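Local coordinates for ER-derived vesicles protein ERV41 (Saccharomyces cerevisiae, PDB 3ZLC) that is a constituent of COPII-coated vesicles derived from the endoplasmic reticulum and is required for efficient transport of a subset of secretory proteins to the Golgi, at residues V49-F60 with F114-P124. Sequence-based numbering, arbitrary orientation.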
ATOM      1  N   VAL A  49      -8.241  11.509  -1.782  1.00 26.03           N
ATOM      2  CA  VAL A  49      -6.879  11.917  -1.503  1.00 31.14           C
ATOM      3  C   VAL A  49      -6.314  12.487  -2.793  1.00 43.80           C
ATOM      4  O   VAL A  49      -6.087  11.768  -3.770  1.00 40.43           O
ATOM      5  CB  VAL A  49      -6.007  10.750  -1.030  1.00 39.49           C
ATOM      6  CG1 VAL A  49      -4.560  11.200  -0.957  1.00 45.54           C
ATOM      7  CG2 VAL A  49      -6.480  10.261   0.314  1.00 33.19           C
ATOM      8  N   LEU A  50      -6.122  13.796  -2.812  1.00 54.20           N
ATOM      9  CA  LEU A  50      -5.606  14.442  -4.001  1.00 55.22           C
ATOM     10  C   LEU A  50      -4.256  15.050  -3.690  1.00 42.56           C
ATOM     11  O   LEU A  50      -3.234  14.636  -4.243  1.00 46.90           O
ATOM     12  CB  LEU A  50      -6.584  15.510  -4.491  1.00 61.67           C
ATOM     13  CG  LEU A  50      -7.839  14.962  -5.178  1.00 65.05           C
ATOM     14  CD1 LEU A  50      -8.863  16.055  -5.415  1.00 66.26           C
ATOM     15  CD2 LEU A  50      -7.476  14.289  -6.495  1.00 63.42           C
ATOM     16  N   GLU A  51      -4.252  16.003  -2.766  1.00 41.57           N
ATOM     17  CA  GLU A  51      -3.068  16.808  -2.509  1.00 48.60           C
ATOM     18  C   GLU A  51      -1.989  16.120  -1.675  1.00 43.04           C
ATOM     19  O   GLU A  51      -0.844  16.564  -1.686  1.00 44.42           O
ATOM     20  CB  GLU A  51      -3.452  18.168  -1.896  1.00 60.59           C
ATOM     21  CG  GLU A  51      -4.108  18.099  -0.523  1.00 66.35           C
ATOM     22  CD  GLU A  51      -4.368  19.479   0.061  1.00 72.30           C
ATOM     23  OE1 GLU A  51      -5.238  20.201  -0.473  1.00 73.71           O
ATOM     24  OE2 GLU A  51      -3.706  19.836   1.062  1.00 71.91           O
ATOM     25  N   GLU A  52      -2.329  15.039  -0.967  1.00 30.12           N
ATOM     26  CA  GLU A  52      -1.362  14.426  -0.047  1.00 33.91           C
ATOM     27  C   GLU A  52      -0.428  13.429  -0.725  1.00 40.48           C
ATOM     28  O   GLU A  52       0.541  12.970  -0.115  1.00 40.52           O
ATOM     29  CB  GLU A  52      -2.059  13.738   1.137  1.00 40.90           C
ATOM     30  CG  GLU A  52      -2.571  14.686   2.213  1.00 53.62           C
ATOM     31  CD  GLU A  52      -4.071  14.834   2.175  1.00 59.61           C
ATOM     32  OE1 GLU A  52      -4.660  14.570   1.102  1.00 57.57           O
ATOM     33  OE2 GLU A  52      -4.660  15.213   3.212  1.00 64.87           O
ATOM     34  N   LEU A  53      -0.728  13.078  -1.974  1.00 33.31           N
ATOM     35  CA  LEU A  53       0.091  12.101  -2.682  1.00 26.98           C
ATOM     36  C   LEU A  53       0.587  12.639  -4.007  1.00 30.39           C
ATOM     37  O   LEU A  53      -0.048  13.494  -4.631  1.00 34.02           O
ATOM     38  CB  LEU A  53      -0.682  10.803  -2.929  1.00 25.87           C
ATOM     39  CG  LEU A  53      -1.181   9.997  -1.738  1.00 28.24           C
ATOM     40  CD1 LEU A  53      -2.166   8.919  -2.199  1.00 33.98           C
ATOM     41  CD2 LEU A  53      -0.021   9.359  -0.958  1.00 25.17           C
ATOM     42  N   GLN A  54       1.743  12.155  -4.431  1.00 21.79           N
ATOM     43  CA  GLN A  54       2.224  12.430  -5.777  0.60 24.53           C
ATOM     44  C   GLN A  54       1.870  11.236  -6.647  1.00 23.73           C
ATOM     45  O   GLN A  54       2.047  10.089  -6.227  1.00 17.99           O
ATOM     46  CB  GLN A  54       3.737  12.661  -5.767  0.60 30.01           C
ATOM     47  CG  GLN A  54       4.130  13.959  -5.074  0.60 35.69           C
ATOM     48  CD  GLN A  54       3.362  15.147  -5.627  0.60 39.39           C
ATOM     49  OE1 GLN A  54       2.599  15.797  -4.917  0.60 41.48           O
ATOM     50  NE2 GLN A  54       3.550  15.420  -6.908  0.60 44.55           N
ATOM     51  N   LEU A  55       1.348  11.502  -7.835  1.00 20.90           N
ATOM     52  CA  LEU A  55       1.068  10.451  -8.812  1.00 20.80           C
ATOM     53  C   LEU A  55       1.917  10.767 -10.036  1.00 27.00           C
ATOM     54  O   LEU A  55       1.743  11.806 -10.669  1.00 25.06           O
ATOM     55  CB  LEU A  55      -0.419  10.407  -9.182  1.00 20.88           C
ATOM     56  CG  LEU A  55      -1.290   9.532  -8.275  1.00 26.67           C
ATOM     57  CD1 LEU A  55      -1.439  10.179  -6.913  1.00 33.64           C
ATOM     58  CD2 LEU A  55      -2.661   9.261  -8.891  1.00 28.41           C
ATOM     59  N   GLU A  56       2.874   9.899 -10.338  1.00 20.63           N
ATOM     60  CA  GLU A  56       3.782  10.163 -11.446  1.00 29.83           C
ATOM     61  C   GLU A  56       3.794   9.007 -12.421  1.00 24.82           C
ATOM     62  O   GLU A  56       3.873   7.840 -12.009  1.00 19.61           O
ATOM     63  CB  GLU A  56       5.192  10.436 -10.913  1.00 27.94           C
ATOM     64  CG  GLU A  56       5.306  11.795 -10.223  1.00 39.20           C
ATOM     65  CD  GLU A  56       6.705  12.104  -9.718  1.00 43.07           C
ATOM     66  OE1 GLU A  56       7.652  11.361 -10.058  1.00 39.76           O
ATOM     67  OE2 GLU A  56       6.853  13.094  -8.968  1.00 44.02           O
ATOM     68  N   GLU A  57       3.733   9.334 -13.709  1.00 20.97           N
ATOM     69  CA  GLU A  57       3.753   8.315 -14.760  1.00 28.77           C
ATOM     70  C   GLU A  57       5.073   7.564 -14.721  1.00 25.17           C
ATOM     71  O   GLU A  57       6.122   8.159 -14.454  1.00 24.57           O
ATOM     72  CB  GLU A  57       3.585   8.952 -16.143  1.00 36.79           C
ATOM     73  CG  GLU A  57       2.413   9.917 -16.273  1.00 50.52           C
ATOM     74  CD  GLU A  57       1.073   9.235 -16.148  1.00 54.98           C
ATOM     75  OE1 GLU A  57       1.022   7.992 -16.253  1.00 51.53           O
ATOM     76  OE2 GLU A  57       0.064   9.948 -15.948  1.00 58.83           O
ATOM     77  N   MET A  58       5.031   6.265 -15.003  1.00 24.65           N
ATOM     78  CA  MET A  58       6.259   5.470 -15.056  1.00 21.69           C
ATOM     79  C   MET A  58       6.060   4.284 -15.976  1.00 25.71           C
ATOM     80  O   MET A  58       4.916   3.903 -16.240  1.00 23.66           O
ATOM     81  CB  MET A  58       6.592   4.963 -13.659  1.00 22.59           C
ATOM     82  CG  MET A  58       5.603   3.903 -13.165  1.00 18.08           C
ATOM     83  SD  MET A  58       5.981   3.286 -11.508  1.00 21.70           S
ATOM     84  CE  MET A  58       7.578   2.516 -11.780  1.00 20.95           C
ATOM     85  N   PRO A  59       7.166   3.689 -16.477  1.00 24.30           N
ATOM     86  CA  PRO A  59       6.978   2.371 -17.095  1.00 26.15           C
ATOM     87  C   PRO A  59       6.916   1.358 -15.957  1.00 24.48           C
ATOM     88  O   PRO A  59       7.877   1.277 -15.172  1.00 21.18           O
ATOM     89  CB  PRO A  59       8.274   2.166 -17.915  1.00 26.67           C
ATOM     90  CG  PRO A  59       9.025   3.531 -17.861  1.00 30.92           C
ATOM     91  CD  PRO A  59       8.569   4.132 -16.555  1.00 29.47           C
ATOM     92  N   PHE A  60       5.814   0.619 -15.845  1.00 24.79           N
ATOM     93  CA  PHE A  60       5.664  -0.338 -14.747  1.00 21.73           C
ATOM     94  C   PHE A  60       6.805  -1.356 -14.736  1.00 19.77           C
ATOM     95  O   PHE A  60       7.214  -1.857 -15.774  1.00 21.09           O
ATOM     96  CB  PHE A  60       4.303  -1.058 -14.809  1.00 19.74           C
ATOM     97  CG  PHE A  60       4.040  -1.967 -13.621  1.00 17.93           C
ATOM     98  CD1 PHE A  60       3.703  -1.429 -12.383  1.00 17.80           C
ATOM     99  CD2 PHE A  60       4.120  -3.356 -13.750  1.00 20.75           C
ATOM    100  CE1 PHE A  60       3.463  -2.252 -11.278  1.00 16.64           C
ATOM    101  CE2 PHE A  60       3.876  -4.201 -12.641  1.00 17.53           C
ATOM    102  CZ  PHE A  60       3.541  -3.640 -11.414  1.00 16.25           C
ATOM    103  N   PHE A 114       3.091  -2.105 -19.884  1.00 50.05           N
ATOM    104  CA  PHE A 114       3.948  -1.311 -19.010  1.00 40.48           C
ATOM    105  C   PHE A 114       3.318  -0.022 -18.489  1.00 27.88           C
ATOM    106  O   PHE A 114       3.992   0.733 -17.771  1.00 27.05           O
ATOM    107  CB  PHE A 114       5.280  -1.007 -19.707  1.00 52.54           C
ATOM    108  CG  PHE A 114       5.972  -2.234 -20.229  1.00 62.94           C
ATOM    109  CD1 PHE A 114       6.427  -3.207 -19.349  1.00 60.49           C
ATOM    110  CD2 PHE A 114       6.153  -2.426 -21.595  1.00 63.04           C
ATOM    111  CE1 PHE A 114       7.055  -4.346 -19.818  1.00 62.25           C
ATOM    112  CE2 PHE A 114       6.791  -3.562 -22.074  1.00 61.17           C
ATOM    113  CZ  PHE A 114       7.240  -4.526 -21.185  1.00 60.47           C
ATOM    114  N   ASN A 115       2.053   0.230 -18.855  1.00 25.13           N
ATOM    115  CA  ASN A 115       1.263   1.294 -18.231  1.00 26.94           C
ATOM    116  C   ASN A 115       1.558   1.308 -16.749  1.00 21.45           C
ATOM    117  O   ASN A 115       1.484   0.256 -16.107  1.00 25.05           O
ATOM    118  CB  ASN A 115      -0.239   1.038 -18.413  1.00 32.35           C
ATOM    119  CG  ASN A 115      -0.689   1.176 -19.854  1.00 37.44           C
ATOM    120  OD1 ASN A 115      -0.000   1.779 -20.674  1.00 43.63           O
ATOM    121  ND2 ASN A 115      -1.861   0.625 -20.168  1.00 35.15           N
ATOM    122  N   GLY A 116       1.916   2.464 -16.189  1.00 23.56           N
ATOM    123  CA  GLY A 116       2.232   2.495 -14.766  1.00 23.96           C
ATOM    124  C   GLY A 116       2.084   3.843 -14.089  1.00 23.06           C
ATOM    125  O   GLY A 116       2.153   4.882 -14.738  1.00 19.84           O
ATOM    126  N   CYS A 117       1.867   3.813 -12.775  1.00 20.43           N
ATOM    127  CA  CYS A 117       1.814   5.018 -11.961  1.00 21.98           C
ATOM    128  C   CYS A 117       2.588   4.788 -10.668  1.00 22.19           C
ATOM    129  O   CYS A 117       2.398   3.771  -9.985  1.00 17.07           O
ATOM    130  CB  CYS A 117       0.377   5.378 -11.604  1.00 22.45           C
ATOM    131  SG  CYS A 117       0.220   6.999 -10.784  1.00 21.87           S
ATOM    132  N   HIS A 118       3.473   5.731 -10.361  1.00 20.95           N
ATOM    133  CA  HIS A 118       4.211   5.744  -9.106  1.00 19.41           C
ATOM    134  C   HIS A 118       3.430   6.619  -8.130  1.00 14.82           C
ATOM    135  O   HIS A 118       3.354   7.844  -8.308  1.00 18.84           O
ATOM    136  CB  HIS A 118       5.601   6.335  -9.343  1.00 15.95           C
ATOM    137  CG  HIS A 118       6.476   6.343  -8.129  1.00 20.71           C
ATOM    138  ND1 HIS A 118       7.639   7.087  -8.054  1.00 19.16           N
ATOM    139  CD2 HIS A 118       6.380   5.677  -6.950  1.00 17.94           C
ATOM    140  CE1 HIS A 118       8.204   6.899  -6.874  1.00 19.16           C
ATOM    141  NE2 HIS A 118       7.471   6.049  -6.185  1.00 22.14           N
ATOM    142  N   VAL A 119       2.847   5.993  -7.111  1.00 17.24           N
ATOM    143  CA  VAL A 119       2.015   6.699  -6.140  1.00 16.19           C
ATOM    144  C   VAL A 119       2.778   6.797  -4.820  1.00 14.71           C
ATOM    145  O   VAL A 119       3.154   5.783  -4.240  1.00 19.23           O
ATOM    146  CB  VAL A 119       0.696   5.949  -5.907  1.00 17.51           C
ATOM    147  CG1 VAL A 119      -0.134   6.676  -4.859  1.00 22.05           C
ATOM    148  CG2 VAL A 119      -0.080   5.813  -7.236  1.00 17.76           C
ATOM    149  N   PHE A 120       3.022   8.012  -4.336  1.00 15.40           N
ATOM    150  CA  PHE A 120       3.832   8.123  -3.125  1.00 15.52           C
ATOM    151  C   PHE A 120       3.556   9.380  -2.304  1.00 23.48           C
ATOM    152  O   PHE A 120       3.234  10.447  -2.846  1.00 18.93           O
ATOM    153  CB  PHE A 120       5.329   8.011  -3.467  1.00 14.77           C
ATOM    154  CG  PHE A 120       5.830   9.085  -4.384  1.00 25.15           C
ATOM    155  CD1 PHE A 120       5.589   9.026  -5.755  1.00 22.25           C
ATOM    156  CD2 PHE A 120       6.553  10.158  -3.881  1.00 29.95           C
ATOM    157  CE1 PHE A 120       6.065  10.025  -6.610  1.00 23.29           C
ATOM    158  CE2 PHE A 120       7.022  11.149  -4.720  1.00 29.35           C
ATOM    159  CZ  PHE A 120       6.783  11.082  -6.089  1.00 31.65           C
ATOM    160  N   GLY A 121       3.673   9.234  -0.986  1.00 18.77           N
ATOM    161  CA  GLY A 121       3.490  10.358  -0.085  1.00 18.04           C
ATOM    162  C   GLY A 121       3.068   9.880   1.289  1.00 19.33           C
ATOM    163  O   GLY A 121       3.127   8.692   1.584  1.00 18.83           O
ATOM    164  N   SER A 122       2.651  10.819   2.128  1.00 17.53           N
ATOM    165  CA  SER A 122       2.218  10.495   3.477  0.53 17.72           C
ATOM    166  C   SER A 122       0.858  11.125   3.742  1.00 23.03           C
ATOM    167  O   SER A 122       0.662  12.313   3.497  1.00 25.21           O
ATOM    168  CB  SER A 122       3.257  10.980   4.492  0.53 21.43           C
ATOM    169  OG  SER A 122       4.399  10.150   4.447  0.53 19.75           O
ATOM    170  N   ILE A 123      -0.085  10.319   4.220  1.00 22.00           N
ATOM    171  CA  ILE A 123      -1.450  10.799   4.437  1.00 23.69           C
ATOM    172  C   ILE A 123      -1.830  10.759   5.915  1.00 24.55           C
ATOM    173  O   ILE A 123      -1.848   9.685   6.510  1.00 23.01           O
ATOM    174  CB  ILE A 123      -2.477   9.921   3.688  1.00 23.99           C
ATOM    175  CG1 ILE A 123      -2.081   9.746   2.221  1.00 35.55           C
ATOM    176  CG2 ILE A 123      -3.888  10.524   3.800  1.00 29.36           C
ATOM    177  CD1 ILE A 123      -2.937   8.723   1.465  1.00 32.02           C
ATOM    178  N   PRO A 124      -2.166  11.925   6.502  1.00 26.70           N
ATOM    179  CA  PRO A 124      -2.670  11.929   7.879  1.00 33.70           C
ATOM    180  C   PRO A 124      -4.104  11.416   7.920  1.00 29.19           C
ATOM    181  O   PRO A 124      -4.971  11.933   7.219  1.00 27.95           O
ATOM    182  CB  PRO A 124      -2.628  13.416   8.272  1.00 38.26           C
ATOM    183  CG  PRO A 124      -2.773  14.154   6.992  1.00 43.80           C
ATOM    184  CD  PRO A 124      -2.111  13.282   5.926  1.00 32.64           C
TER
HETATM  185  O   HOH W   1       2.883  13.498   1.032  1.00 32.74           O
HETATM  186  O   HOH W   2       3.316   3.665 -18.702  1.00 42.26           O
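F120 lies against Q54 and E56 on one face of an antiparallel strand pair. CB of Q54 sits over the F120 ring in a CH-pi contact, 3.7 Å from its centroid, while the E56 carboxylate comes in at the ring edge with its plane turned 87° from the ring. With CG of F120 placed between the backbone N and the carbonyl carbon (chi1 61°), the ring is brought across the neighbouring strand, and its CD1 lies over the H118 imidazole. Replaced by alanine, F120 would probably leave the Q54 CB and the E56 carboxylate without the ring they pack on, and H118 without the carbon over its centre. On the opposite face, L55 packs beside V119 and its CB lies 3.8 Å from C117 SG; farther along, L53 CD1 meets I123 CD1 at 3.7 Å, and V49 CG1 reaches that same methyl tip to tip. Q54 with F120 and E56 with H118 are the hydrogen-bonded pairs, H118 N donating to E56 O at 2.7 Å and nearly straight (173°). Strand 53-57 thereby forms the outer edge of a six-stranded mixed sheet in the lumenal domain, with 117-126 between it and 19-28. Beyond the regular pairing, F60 N donates to F114 O, and water 1 bridges E52 O and S122 N where the strands part. The backbone angles of G121 suit only glycine, and a CB would also run into E52 O. Behind this first shell, the C117–C32 disulfide ties the inner strand to the residues following 19-28, and D25 accepts a hydrogen bond from H118 NE2, holding the imidazole beneath F120.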